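PDB 5TZJ: glycosyl transferase, which belongs to glycosyltransferase family 2 and pairs a GT-A-type fold, which holds uridine-diphosphate-N-acetylglucosamine, with a helical TarS-type linker domain. Local coordinates for residues 261-266 with 314-319; 241-246 with 286-291; 95-100 with 200-205; 116-121 with 154-159. One frame throughout, in Å; residues are numbered along the deposited sequence.

Interaction 1: 261-266 with 314-319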
loop_
_atom_site.group_PDB
_atom_site.type_symbol
_atom_site.label_atom_id
_atom_site.label_comp_id
_atom_site.label_asym_id
_atom_site.label_seq_id
_atom_site.Cartn_x
_atom_site.Cartn_y
_atom_site.Cartn_z
ATOM N N GLY A 261 13.084 12.965 -2.651
ATOM C CA GLY A 261 14.456 13.246 -2.276
ATOM C C GLY A 261 15.499 12.267 -2.805
ATOM O O GLY A 261 16.643 12.345 -2.378
ATOM N N PHE A 262 15.162 11.354 -3.728
ATOM C CA PHE A 262 16.139 10.307 -4.086
ATOM C C PHE A 262 17.407 10.915 -4.705
ATOM O O PHE A 262 18.513 10.384 -4.510
ATOM C CB PHE A 262 15.505 9.258 -5.054
ATOM C CG PHE A 262 15.592 9.653 -6.504
ATOM C CD1 PHE A 262 16.734 9.373 -7.256
ATOM C CD2 PHE A 262 14.548 10.381 -7.106
ATOM C CE1 PHE A 262 16.820 9.770 -8.582
ATOM C CE2 PHE A 262 14.613 10.776 -8.409
ATOM C CZ PHE A 262 15.766 10.484 -9.164
ATOM N N SER A 263 17.281 12.049 -5.400
ATOM C CA SER A 263 18.461 12.689 -5.993
ATOM C C SER A 263 19.355 13.352 -4.957
ATOM O O SER A 263 20.535 13.630 -5.257
ATOM C CB SER A 263 18.022 13.665 -7.110
ATOM O OG SER A 263 17.416 14.898 -6.683
ATOM N N LEU A 264 18.872 13.540 -3.729
ATOM C CA LEU A 264 19.732 14.025 -2.648
ATOM C C LEU A 264 20.402 12.865 -1.897
ATOM O O LEU A 264 21.482 13.057 -1.318
ATOM C CB LEU A 264 18.934 14.832 -1.619
ATOM C CG LEU A 264 18.093 15.923 -2.333
ATOM C CD1 LEU A 264 17.191 16.685 -1.387
ATOM C CD2 LEU A 264 19.095 16.845 -2.935
ATOM N N LYS A 265 19.763 11.702 -1.869
ATOM C CA LYS A 265 20.207 10.602 -1.001
ATOM C C LYS A 265 20.962 9.483 -1.732
ATOM O O LYS A 265 21.852 8.863 -1.145
ATOM C CB LYS A 265 19.004 9.943 -0.299
ATOM C CG LYS A 265 18.057 10.898 0.415
ATOM C CD LYS A 265 16.608 10.374 0.279
ATOM C CE LYS A 265 15.673 11.093 1.208
ATOM N NZ LYS A 265 16.187 10.936 2.573
ATOM N N VAL A 266 20.581 9.171 -2.969
ATOM C CA VAL A 266 21.174 8.068 -3.719
ATOM C C VAL A 266 22.560 8.468 -4.217
ATOM O O VAL A 266 22.784 9.617 -4.648
ATOM C CB VAL A 266 20.233 7.703 -4.882
ATOM C CG1 VAL A 266 20.859 6.641 -5.825
ATOM C CG2 VAL A 266 18.880 7.176 -4.330
ATOM N N THR A 314 18.805 19.329 -9.719
ATOM C CA THR A 314 18.764 20.762 -9.444
ATOM C C THR A 314 17.447 21.164 -8.777
ATOM O O THR A 314 17.437 21.937 -7.810
ATOM C CB THR A 314 19.010 21.551 -10.748
ATOM O OG1 THR A 314 20.376 21.371 -11.166
ATOM C CG2 THR A 314 18.744 23.102 -10.558
ATOM N N VAL A 315 16.329 20.652 -9.256
ATOM C CA VAL A 315 15.056 20.971 -8.598
ATOM C C VAL A 315 15.084 20.554 -7.123
ATOM O O VAL A 315 14.766 21.351 -6.228
ATOM C CB VAL A 315 13.887 20.315 -9.345
ATOM C CG1 VAL A 315 12.612 20.366 -8.509
ATOM C CG2 VAL A 315 13.674 20.982 -10.741
ATOM N N GLU A 316 15.474 19.299 -6.843
ATOM C CA GLU A 316 15.430 18.804 -5.471
ATOM C C GLU A 316 16.391 19.573 -4.574
ATOM O O GLU A 316 16.066 19.841 -3.411
ATOM C CB GLU A 316 15.748 17.298 -5.412
ATOM C CG GLU A 316 14.653 16.415 -6.119
ATOM C CD GLU A 316 14.406 15.084 -5.436
ATOM O OE1 GLU A 316 15.286 14.185 -5.537
ATOM O OE2 GLU A 316 13.335 14.941 -4.768
ATOM N N GLU A 317 17.606 19.896 -5.084
ATOM C CA GLU A 317 18.552 20.621 -4.271
ATOM C C GLU A 317 18.066 22.053 -4.060
ATOM O O GLU A 317 18.257 22.617 -2.987
ATOM C CB GLU A 317 19.936 20.614 -4.919
ATOM C CG GLU A 317 20.552 19.166 -4.964
ATOM C CD GLU A 317 21.886 19.087 -5.660
ATOM O OE1 GLU A 317 22.246 20.052 -6.368
ATOM O OE2 GLU A 317 22.561 18.044 -5.521
ATOM N N SER A 318 17.423 22.626 -5.075
ATOM C CA SER A 318 16.871 23.983 -4.948
ATOM C C SER A 318 15.833 24.041 -3.851
ATOM O O SER A 318 15.881 24.917 -2.982
ATOM C CB SER A 318 16.281 24.411 -6.280
ATOM O OG SER A 318 17.349 24.642 -7.185
ATOM N N TYR A 319 14.882 23.101 -3.869
ATOM C CA TYR A 319 13.908 23.014 -2.787
ATOM C C TYR A 319 14.601 22.888 -1.450
ATOM O O TYR A 319 14.285 23.613 -0.505
ATOM C CB TYR A 319 12.979 21.818 -2.992
ATOM C CG TYR A 319 11.968 21.996 -4.110
ATOM C CD1 TYR A 319 11.610 23.277 -4.565
ATOM C CD2 TYR A 319 11.355 20.898 -4.684
ATOM C CE1 TYR A 319 10.667 23.427 -5.571
ATOM C CE2 TYR A 319 10.431 21.024 -5.695
ATOM C CZ TYR A 319 10.060 22.303 -6.120
ATOM O OH TYR A 319 9.107 22.400 -7.116
#
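The carboxylate of E316, projecting from helix 309-321, is gripped by three donors at the start of the short helix 262-265. E316 OE1 accepts twice from S263, from the hydroxyl OG at 2.5 Å and from the backbone N at 2.9 Å. The OG lies on the anti lone pair of OE1, away from the other oxygen, while the amide approaches almost in line with the C-O bond. E316 OE2 takes the N-H of G261 at 2.9 Å on its syn side, somewhat out of the carboxylate plane and at a rather bent 133°. In S263 the hydroxyl is turned back between its own N and carbonyl carbon (chi1 74°), which lets one residue offer both donors to the same oxygen. E316 reaches in through a bend at chi2. Its negative charge thus meets the N-terminal turn of 262-265, where G261 is the N-cap, and the local amide dipoles would probably stabilise it. Beside this polar grip, L264 CD2 presses on E317 CG at 3.4 Å and L264 CD1 lies 3.9 Å from E316 O. S263 CB sits over one face of the F262 ring, which also meets W274 nearly parallel and Y312 obliquely. Helix 309-321 touches helix 298-305 as well, through E316 on L300, and helix 271-282 packs against F262 through W274, I275 and L278.

Interaction 2: 241-246 with 286-291; sequences HKDQIL and PERVDA
R288 NE donates to D243 OD2 at 2.7 Å in a nearly straight bond (167°), one half of a side-on, two-pronged salt bridge within the helical TarS-type linker domain. It ties the loop between helices 271-282 and 298-305 to helix 239-256. The other prong runs from R288 NH2 to D243 OD1, also 2.7 Å. Both carboxylate oxygens use their syn lone pairs, and the two planar groups lie 25° from coplanar, so the paired bonds fix the rotation of each about its axis. NE meets its oxygen within the guanidinium plane, whereas OD1 is tilted somewhat from it. R288 CG stands between its backbone N and carbonyl carbon (chi1 64°), and the chain then runs extended, bringing NE to the aspartate. P286 CB lies 3.5 Å above one face of the R288 guanidinium, toward its rim. Next to the ion pair V289 packs against helix 239-256, its CG1 3.8 Å from D243 O and its CG2 3.9 Å from D243 OD1. L233 of helix 218-233 touches D243, L246 and P286. The apolar margin closes with L246 CD2 resting 4.3 Å from P286 CD.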
loop_
_atom_site.group_PDB
_atom_site.type_symbol
_atom_site.label_atom_id
_atom_site.label_comp_id
_atom_site.label_asym_id
_atom_site.label_seq_id
_atom_site.Cartn_x
_atom_site.Cartn_y
_atom_site.Cartn_z
ATOM N N HIS A 241 -12.334 11.877 -13.642
ATOM C CA HIS A 241 -12.110 11.238 -12.347
ATOM C C HIS A 241 -10.842 10.380 -12.362
ATOM O O HIS A 241 -10.060 10.392 -11.398
ATOM C CB HIS A 241 -13.337 10.392 -11.971
ATOM C CG HIS A 241 -14.512 11.210 -11.586
ATOM N ND1 HIS A 241 -15.688 10.672 -11.127
ATOM C CD2 HIS A 241 -14.698 12.546 -11.575
ATOM C CE1 HIS A 241 -16.553 11.633 -10.854
ATOM N NE2 HIS A 241 -15.976 12.786 -11.122
ATOM N N LYS A 242 -10.605 9.657 -13.450
ATOM C CA LYS A 242 -9.382 8.852 -13.548
ATOM C C LYS A 242 -8.145 9.723 -13.435
ATOM O O LYS A 242 -7.192 9.384 -12.713
ATOM C CB LYS A 242 -9.337 8.092 -14.875
ATOM C CG LYS A 242 -10.348 7.001 -15.044
ATOM C CD LYS A 242 -10.729 6.960 -16.534
ATOM C CE LYS A 242 -10.131 5.815 -17.159
ATOM N NZ LYS A 242 -10.473 5.640 -18.597
ATOM N N ASP A 243 -8.133 10.857 -14.172
ATOM C CA ASP A 243 -6.997 11.778 -14.090
ATOM C C ASP A 243 -6.823 12.264 -12.670
ATOM O O ASP A 243 -5.696 12.350 -12.161
ATOM C CB ASP A 243 -7.202 13.000 -15.005
ATOM C CG ASP A 243 -6.858 12.732 -16.477
ATOM O OD1 ASP A 243 -6.520 11.560 -16.844
ATOM O OD2 ASP A 243 -6.899 13.717 -17.276
ATOM N N GLN A 244 -7.942 12.572 -12.012
ATOM C CA GLN A 244 -7.888 13.102 -10.654
ATOM C C GLN A 244 -7.378 12.057 -9.681
ATOM O O GLN A 244 -6.600 12.385 -8.779
ATOM C CB GLN A 244 -9.269 13.592 -10.223
ATOM C CG GLN A 244 -9.338 15.100 -10.092
ATOM C CD GLN A 244 -8.300 15.653 -9.084
ATOM O OE1 GLN A 244 -7.895 14.967 -8.129
ATOM N NE2 GLN A 244 -7.859 16.878 -9.310
ATOM N N ILE A 245 -7.790 10.788 -9.848
ATOM C CA ILE A 245 -7.231 9.719 -8.999
ATOM C C ILE A 245 -5.726 9.534 -9.249
ATOM O O ILE A 245 -4.923 9.409 -8.310
ATOM C CB ILE A 245 -8.021 8.419 -9.205
ATOM C CG1 ILE A 245 -9.431 8.597 -8.624
ATOM C CG2 ILE A 245 -7.279 7.154 -8.611
ATOM C CD1 ILE A 245 -10.418 7.621 -9.284
ATOM N N LEU A 246 -5.316 9.478 -10.505
ATOM C CA LEU A 246 -3.876 9.400 -10.788
ATOM C C LEU A 246 -3.110 10.559 -10.153
ATOM O O LEU A 246 -2.066 10.343 -9.521
ATOM C CB LEU A 246 -3.651 9.382 -12.278
ATOM C CG LEU A 246 -2.261 9.059 -12.813
ATOM C CD1 LEU A 246 -1.598 7.816 -12.115
ATOM C CD2 LEU A 246 -2.392 8.750 -14.336
ATOM N N PRO A 286 -0.158 10.676 -18.592
ATOM C CA PRO A 286 -0.304 11.734 -19.606
ATOM C C PRO A 286 0.021 13.090 -18.992
ATOM O O PRO A 286 -0.375 13.380 -17.872
ATOM C CB PRO A 286 -1.784 11.661 -20.015
ATOM C CG PRO A 286 -2.222 10.251 -19.626
ATOM C CD PRO A 286 -1.420 9.971 -18.343
ATOM N N GLU A 287 0.717 13.929 -19.773
ATOM C CA GLU A 287 1.183 15.231 -19.302
ATOM C C GLU A 287 0.055 16.128 -18.800
ATOM O O GLU A 287 0.287 16.967 -17.928
ATOM C CB GLU A 287 1.931 15.933 -20.438
ATOM C CG GLU A 287 2.708 17.165 -20.050
ATOM C CD GLU A 287 3.371 17.817 -21.291
ATOM O OE1 GLU A 287 4.158 17.133 -21.986
ATOM O OE2 GLU A 287 3.058 18.996 -21.603
ATOM N N ARG A 288 -1.164 15.977 -19.315
ATOM C CA ARG A 288 -2.262 16.828 -18.824
ATOM C C ARG A 288 -2.531 16.616 -17.341
ATOM O O ARG A 288 -3.132 17.485 -16.693
ATOM C CB ARG A 288 -3.542 16.539 -19.613
ATOM C CG ARG A 288 -4.061 15.042 -19.404
ATOM C CD ARG A 288 -5.188 14.608 -20.348
ATOM N NE ARG A 288 -5.786 13.414 -19.728
ATOM C CZ ARG A 288 -5.668 12.159 -20.202
ATOM N NH1 ARG A 288 -5.053 11.919 -21.378
ATOM N NH2 ARG A 288 -6.187 11.129 -19.515
ATOM N N VAL A 289 -2.088 15.482 -16.785
ATOM C CA VAL A 289 -2.363 15.202 -15.390
ATOM C C VAL A 289 -1.512 16.088 -14.502
ATOM O O VAL A 289 -1.868 16.319 -13.341
ATOM C CB VAL A 289 -2.109 13.704 -15.090
ATOM C CG1 VAL A 289 -2.305 13.396 -13.599
ATOM C CG2 VAL A 289 -2.985 12.829 -15.975
ATOM N N ASP A 290 -0.379 16.583 -15.024
ATOM C CA ASP A 290 0.557 17.326 -14.183
ATOM C C ASP A 290 -0.099 18.575 -13.623
ATOM O O ASP A 290 0.205 18.993 -12.497
ATOM C CB ASP A 290 1.793 17.726 -14.994
ATOM C CG ASP A 290 2.640 16.528 -15.463
ATOM O OD1 ASP A 290 2.169 15.365 -15.295
ATOM O OD2 ASP A 290 3.742 16.765 -16.072
ATOM N N ALA A 291 -1.027 19.152 -14.383
ATOM C CA ALA A 291 -1.761 20.351 -13.983
ATOM C C ALA A 291 -2.635 20.083 -12.777
ATOM O O ALA A 291 -3.030 21.037 -12.080
ATOM C CB ALA A 291 -2.642 20.865 -15.153
#

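Interaction 3: 95-100 with 200-205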
loop_
_atom_site.group_PDB
_atom_site.type_symbol
_atom_site.label_atom_id
_atom_site.label_comp_id
_atom_site.label_asym_id
_atom_site.label_seq_id
_atom_site.Cartn_x
_atom_site.Cartn_y
_atom_site.Cartn_z
ATOM N N TYR A 95 -1.170 -8.271 15.320
ATOM C CA TYR A 95 -2.327 -8.927 15.917
ATOM C C TYR A 95 -3.513 -7.983 15.801
ATOM O O TYR A 95 -3.381 -6.851 15.327
ATOM C CB TYR A 95 -2.064 -9.356 17.379
ATOM C CG TYR A 95 -1.441 -8.275 18.236
ATOM C CD1 TYR A 95 -0.069 -8.071 18.227
ATOM C CD2 TYR A 95 -2.224 -7.462 19.054
ATOM C CE1 TYR A 95 0.504 -7.080 18.992
ATOM C CE2 TYR A 95 -1.652 -6.481 19.832
ATOM C CZ TYR A 95 -0.284 -6.293 19.778
ATOM O OH TYR A 95 0.313 -5.320 20.549
ATOM N N ILE A 96 -4.691 -8.463 16.219
ATOM C CA ILE A 96 -5.931 -7.726 15.999
ATOM C C ILE A 96 -6.761 -7.704 17.285
ATOM O O ILE A 96 -6.627 -8.564 18.163
ATOM C CB ILE A 96 -6.749 -8.306 14.809
ATOM C CG1 ILE A 96 -7.206 -9.736 15.090
ATOM C CG2 ILE A 96 -5.903 -8.320 13.496
ATOM C CD1 ILE A 96 -8.259 -10.245 14.122
ATOM N N ASN A 97 -7.613 -6.681 17.391
ATOM C CA ASN A 97 -8.492 -6.521 18.547
ATOM C C ASN A 97 -9.468 -7.688 18.649
ATOM O O ASN A 97 -9.891 -8.258 17.643
ATOM C CB ASN A 97 -9.269 -5.200 18.417
ATOM C CG ASN A 97 -10.099 -4.874 19.643
ATOM O OD1 ASN A 97 -10.975 -5.644 20.063
ATOM N ND2 ASN A 97 -9.825 -3.716 20.229
ATOM N N LYS A 98 -9.869 -8.026 19.881
ATOM C CA LYS A 98 -10.706 -9.210 20.052
ATOM C C LYS A 98 -12.110 -9.017 19.481
ATOM O O LYS A 98 -12.765 -10.004 19.129
ATOM C CB LYS A 98 -10.770 -9.603 21.531
ATOM C CG LYS A 98 -11.722 -8.754 22.323
ATOM C CD LYS A 98 -11.816 -9.202 23.774
ATOM C CE LYS A 98 -10.965 -8.314 24.666
ATOM N NZ LYS A 98 -11.425 -6.888 24.611
ATOM N N GLU A 99 -12.574 -7.777 19.341
ATOM C CA GLU A 99 -13.873 -7.496 18.749
ATOM C C GLU A 99 -13.800 -7.197 17.253
ATOM O O GLU A 99 -14.821 -6.843 16.649
ATOM C CB GLU A 99 -14.527 -6.339 19.504
ATOM C CG GLU A 99 -14.592 -6.631 20.995
ATOM C CD GLU A 99 -15.305 -5.561 21.786
ATOM O OE1 GLU A 99 -16.555 -5.443 21.694
ATOM O OE2 GLU A 99 -14.596 -4.830 22.503
ATOM N N THR A 100 -12.631 -7.364 16.634
ATOM C CA THR A 100 -12.474 -6.976 15.234
ATOM C C THR A 100 -13.484 -7.674 14.337
ATOM O O THR A 100 -14.225 -7.018 13.599
ATOM C CB THR A 100 -11.053 -7.269 14.762
ATOM O OG1 THR A 100 -10.146 -6.442 15.499
ATOM C CG2 THR A 100 -10.923 -6.979 13.287
ATOM N N TYR A 200 -8.248 -1.537 15.820
ATOM C CA TYR A 200 -8.480 -2.921 15.386
ATOM C C TYR A 200 -7.210 -3.645 14.961
ATOM O O TYR A 200 -6.960 -4.770 15.409
ATOM C CB TYR A 200 -9.508 -2.960 14.240
ATOM C CG TYR A 200 -10.892 -2.534 14.700
ATOM C CD1 TYR A 200 -11.708 -3.404 15.430
ATOM C CD2 TYR A 200 -11.363 -1.255 14.445
ATOM C CE1 TYR A 200 -12.981 -3.010 15.874
ATOM C CE2 TYR A 200 -12.615 -0.842 14.899
ATOM C CZ TYR A 200 -13.427 -1.721 15.597
ATOM O OH TYR A 200 -14.675 -1.311 16.012
ATOM N N TYR A 201 -6.405 -3.033 14.098
ATOM C CA TYR A 201 -5.213 -3.673 13.564
ATOM C C TYR A 201 -3.980 -3.115 14.292
ATOM O O TYR A 201 -3.605 -1.945 14.111
ATOM C CB TYR A 201 -5.141 -3.472 12.043
ATOM C CG TYR A 201 -4.075 -4.342 11.420
ATOM C CD1 TYR A 201 -2.745 -3.968 11.468
ATOM C CD2 TYR A 201 -4.392 -5.569 10.829
ATOM C CE1 TYR A 201 -1.757 -4.793 10.968
ATOM C CE2 TYR A 201 -3.414 -6.372 10.298
ATOM C CZ TYR A 201 -2.096 -5.984 10.378
ATOM O OH TYR A 201 -1.102 -6.795 9.865
ATOM N N TYR A 202 -3.324 -3.959 15.083
ATOM C CA TYR A 202 -2.079 -3.580 15.749
ATOM C C TYR A 202 -0.875 -3.990 14.907
ATOM O O TYR A 202 -0.650 -5.186 14.648
ATOM C CB TYR A 202 -1.996 -4.204 17.143
ATOM C CG TYR A 202 -3.131 -3.791 18.023
ATOM C CD1 TYR A 202 -4.297 -4.542 18.070
ATOM C CD2 TYR A 202 -3.054 -2.649 18.791
ATOM C CE1 TYR A 202 -5.359 -4.176 18.879
ATOM C CE2 TYR A 202 -4.113 -2.269 19.618
ATOM C CZ TYR A 202 -5.263 -3.036 19.646
ATOM O OH TYR A 202 -6.314 -2.677 20.445
ATOM N N ALA A 203 -0.086 -3.006 14.505
ATOM C CA ALA A 203 1.100 -3.224 13.693
ATOM C C ALA A 203 2.329 -2.996 14.574
ATOM O O ALA A 203 2.487 -1.923 15.170
ATOM C CB ALA A 203 1.084 -2.305 12.470
ATOM N N THR A 204 3.166 -4.024 14.694
ATOM C CA THR A 204 4.332 -3.999 15.557
ATOM C C THR A 204 5.584 -3.574 14.790
ATOM O O THR A 204 5.604 -3.497 13.561
ATOM C CB THR A 204 4.558 -5.376 16.175
ATOM O OG1 THR A 204 4.592 -6.364 15.124
ATOM C CG2 THR A 204 3.452 -5.707 17.171
ATOM N N LYS A 205 6.648 -3.307 15.546
ATOM C CA LYS A 205 8.002 -3.238 14.998
ATOM C C LYS A 205 8.898 -4.154 15.831
ATOM O O LYS A 205 9.473 -3.735 16.841
ATOM C CB LYS A 205 8.535 -1.813 14.961
ATOM C CG LYS A 205 9.267 -1.531 13.651
ATOM C CD LYS A 205 8.433 -2.038 12.440
ATOM C CE LYS A 205 9.172 -1.912 11.114
ATOM N NZ LYS A 205 9.758 -0.561 10.915
#
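Y202 CB sits over one face of the Y95 ring, toward its rim, a CH-pi contact 3.8 Å from the centroid. The two rings are near parallel (17°) but strongly offset, centroids 5.1 Å apart, with little ring-on-ring stacking. T204 CG2 touches Y95 CE1 at 3.7 Å. Their backbones make Y95 and Y202 an antiparallel hydrogen-bonded pair, with Y95 N to Y202 O at 3.2 Å and Y202 N to Y95 O at 2.9 Å; I96 and Y201 form the adjoining non-hydrogen-bonded pair. The ladder ends with N97 N bonded to Y200 O at 2.8 Å. There N97 folds into an Asx turn, N97 OD1 taking the N-H of E99 at 2.8 Å. On the other face, I96 CG2 packs on Y201, whose side chain lies about 5 Å from the bound uridine-diphosphate-N-acetylglucosamine and whose hydroxyl bonds to D94 OD2 and D91 N. Backbone bonding thus sets the register and dispersion holds the Y95 face, while the Y200 edge at T100 OG1 and the Y202 edge at Y95 O are weakly polar contacts.

Interaction 4: 116-121 with 154-159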
loop_
_atom_site.group_PDB
_atom_site.type_symbol
_atom_site.label_atom_id
_atom_site.label_comp_id
_atom_site.label_asym_id
_atom_site.label_seq_id
_atom_site.Cartn_x
_atom_site.Cartn_y
_atom_site.Cartn_z
ATOM N N LEU A 116 -13.371 -2.801 3.512
ATOM C CA LEU A 116 -13.559 -2.166 4.817
ATOM C C LEU A 116 -12.183 -1.863 5.394
ATOM O O LEU A 116 -11.424 -2.779 5.718
ATOM C CB LEU A 116 -14.372 -3.046 5.770
ATOM C CG LEU A 116 -14.613 -2.571 7.212
ATOM C CD1 LEU A 116 -15.282 -1.152 7.337
ATOM C CD2 LEU A 116 -15.451 -3.570 7.962
ATOM N N LEU A 117 -11.874 -0.584 5.522
ATOM C CA LEU A 117 -10.673 -0.160 6.222
ATOM C C LEU A 117 -10.951 -0.257 7.707
ATOM O O LEU A 117 -12.038 0.113 8.154
ATOM C CB LEU A 117 -10.298 1.288 5.846
ATOM C CG LEU A 117 -9.589 1.465 4.496
ATOM C CD1 LEU A 117 -10.551 1.371 3.325
ATOM C CD2 LEU A 117 -8.766 2.757 4.427
ATOM N N ILE A 118 -9.970 -0.734 8.477
ATOM C CA ILE A 118 -10.123 -0.835 9.923
ATOM C C ILE A 118 -8.967 -0.111 10.594
ATOM O O ILE A 118 -7.819 -0.196 10.142
ATOM C CB ILE A 118 -10.215 -2.294 10.388
ATOM C CG1 ILE A 118 -8.988 -3.093 9.904
ATOM C CG2 ILE A 118 -11.540 -2.910 9.938
ATOM C CD1 ILE A 118 -8.997 -4.527 10.454
ATOM N N LYS A 119 -9.285 0.653 11.632
ATOM C CA LYS A 119 -8.314 1.575 12.202
ATOM C C LYS A 119 -7.111 0.811 12.741
ATOM O O LYS A 119 -7.256 -0.213 13.413
ATOM C CB LYS A 119 -8.962 2.411 13.320
ATOM C CG LYS A 119 -7.971 3.343 13.987
ATOM C CD LYS A 119 -8.542 4.001 15.222
ATOM C CE LYS A 119 -9.681 4.906 14.904
ATOM N NZ LYS A 119 -10.274 5.474 16.173
ATOM N N MET A 120 -5.916 1.322 12.459
ATOM C CA MET A 120 -4.703 0.669 12.915
ATOM C C MET A 120 -4.074 1.427 14.082
ATOM O O MET A 120 -4.332 2.614 14.302
ATOM C CB MET A 120 -3.700 0.531 11.769
ATOM C CG MET A 120 -4.314 0.181 10.419
ATOM S SD MET A 120 -3.115 0.430 9.079
ATOM C CE MET A 120 -1.823 -0.673 9.672
ATOM N N LYS A 121 -3.259 0.708 14.853
ATOM C CA LYS A 121 -2.492 1.290 15.942
ATOM C C LYS A 121 -1.052 0.810 15.850
ATOM O O LYS A 121 -0.808 -0.394 15.674
ATOM C CB LYS A 121 -3.087 0.913 17.294
ATOM C CG LYS A 121 -2.163 1.170 18.477
ATOM C CD LYS A 121 -1.810 2.641 18.603
ATOM C CE LYS A 121 -1.043 2.897 19.894
ATOM N NZ LYS A 121 -1.747 2.277 21.029
ATOM N N THR A 154 -3.786 -4.739 4.965
ATOM C CA THR A 154 -4.295 -5.050 6.317
ATOM C C THR A 154 -5.692 -4.454 6.514
ATOM O O THR A 154 -5.939 -3.631 7.400
ATOM C CB THR A 154 -3.327 -4.495 7.351
ATOM O OG1 THR A 154 -3.203 -3.068 7.133
ATOM C CG2 THR A 154 -1.965 -5.141 7.165
ATOM N N LYS A 155 -6.582 -4.869 5.614
ATOM C CA LYS A 155 -7.954 -4.410 5.481
ATOM C C LYS A 155 -8.817 -5.634 5.200
ATOM O O LYS A 155 -8.315 -6.744 4.970
ATOM C CB LYS A 155 -8.099 -3.385 4.344
ATOM C CG LYS A 155 -7.078 -2.204 4.428
ATOM C CD LYS A 155 -7.014 -1.423 3.105
ATOM C CE LYS A 155 -6.264 -0.064 3.278
ATOM N NZ LYS A 155 -4.872 -0.283 3.719
ATOM N N ILE A 156 -10.126 -5.419 5.197
ATOM C CA ILE A 156 -11.087 -6.455 4.878
ATOM C C ILE A 156 -11.590 -6.233 3.461
ATOM O O ILE A 156 -12.038 -5.115 3.104
ATOM C CB ILE A 156 -12.235 -6.454 5.903
ATOM C CG1 ILE A 156 -11.654 -6.794 7.282
ATOM C CG2 ILE A 156 -13.359 -7.452 5.517
ATOM C CD1 ILE A 156 -12.714 -6.838 8.390
ATOM N N TYR A 157 -11.546 -7.307 2.652
ATOM C CA TYR A 157 -11.952 -7.248 1.251
ATOM C C TYR A 157 -12.988 -8.322 0.970
ATOM O O TYR A 157 -12.840 -9.460 1.423
ATOM C CB TYR A 157 -10.813 -7.469 0.313
ATOM C CG TYR A 157 -9.583 -6.614 0.537
ATOM C CD1 TYR A 157 -9.284 -5.589 -0.361
ATOM C CD2 TYR A 157 -8.709 -6.833 1.613
ATOM C CE1 TYR A 157 -8.160 -4.810 -0.204
ATOM C CE2 TYR A 157 -7.559 -6.041 1.780
ATOM C CZ TYR A 157 -7.290 -5.046 0.852
ATOM O OH TYR A 157 -6.173 -4.242 0.952
ATOM N N ARG A 158 -14.019 -7.975 0.186
ATOM C CA ARG A 158 -14.982 -8.995 -0.208
ATOM C C ARG A 158 -14.280 -9.988 -1.121
ATOM O O ARG A 158 -13.624 -9.583 -2.086
ATOM C CB ARG A 158 -16.182 -8.384 -0.921
ATOM C CG ARG A 158 -17.290 -9.419 -1.260
ATOM C CD ARG A 158 -18.400 -8.726 -2.044
ATOM N NE ARG A 158 -19.044 -7.692 -1.237
ATOM C CZ ARG A 158 -20.057 -7.930 -0.390
ATOM N NH1 ARG A 158 -20.522 -9.168 -0.238
ATOM N NH2 ARG A 158 -20.594 -6.934 0.317
ATOM N N THR A 159 -14.411 -11.287 -0.812
ATOM C CA THR A 159 -13.636 -12.286 -1.546
ATOM C C THR A 159 -13.995 -12.289 -3.036
ATOM O O THR A 159 -13.107 -12.355 -3.898
ATOM C CB THR A 159 -13.839 -13.669 -0.903
ATOM O OG1 THR A 159 -13.508 -13.587 0.494
ATOM C CG2 THR A 159 -12.959 -14.744 -1.587
HETATM O O HOH W 1 -7.185 -1.188 7.779
#
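L116 and I156 form an antiparallel hydrogen-bonded pair joining strands 115-122 and 156-158. L116 N donates to I156 O at 2.7 Å and I156 N returns a bond to L116 O at 3.0 Å, both close to straight. Beyond this pair the chains part, and a water takes over: it accepts from I118 N at 2.9 Å and donates to T154 O at 2.8 Å, continuing the pairing indirectly. Side chains pack on both faces. L116 CB meets I156 CB at 4.0 Å on one face, where I118 CG2 also comes within 4.4 Å of I156 CD1. On the other, the aliphatic stem of K155 lies alongside L117, both pointing the same way, with K155 CE 3.9 Å from L117 CG. The charged end of K155 goes on to the S152 carbonyl and the T150 hydroxyl. Farther along, M120 crosses T154 at about a right angle: its chain bends at the last torsion (chi3 58°), and M120 CE comes 3.8 Å from T154 OG1, a hydroxyl that is hydrogen-bonded to S152. M120 also touches the bound uridine-diphosphate-N-acetylglucosamine. Within the mixed sheet of the GT-A-type fold, 156-158 links strand 86-89 to strand 115-122, and strand 192-195 runs beside the latter. A104, F107 and I108 of helix 100-111 pack on L116, and A104 on I156 as well.

How the interactions relate
Interactions 3 and 4 belong to one sheet, their centres about 11 Å apart, and join directly: Y200 N lies 2.9 Å from K119 O and Y201 O lies 2.8 Å from K121 N, both probable hydrogen bonds. Y201 OH packs 3.3 Å from T154 CG2. This seam borders the ligand pocket, with the M120 side chain about 4 Å and that of Y201 about 5 Å from uridine-diphosphate-N-acetylglucosamine. Interactions 1 and 2 lie in the linker domain, centres about 24 Å apart without touching; their segments alternate along the chain, and both rest on buried carboxylates. Interaction 2 is about 27 Å from interaction 4, centre to centre, and interaction 1 about 35 Å from it.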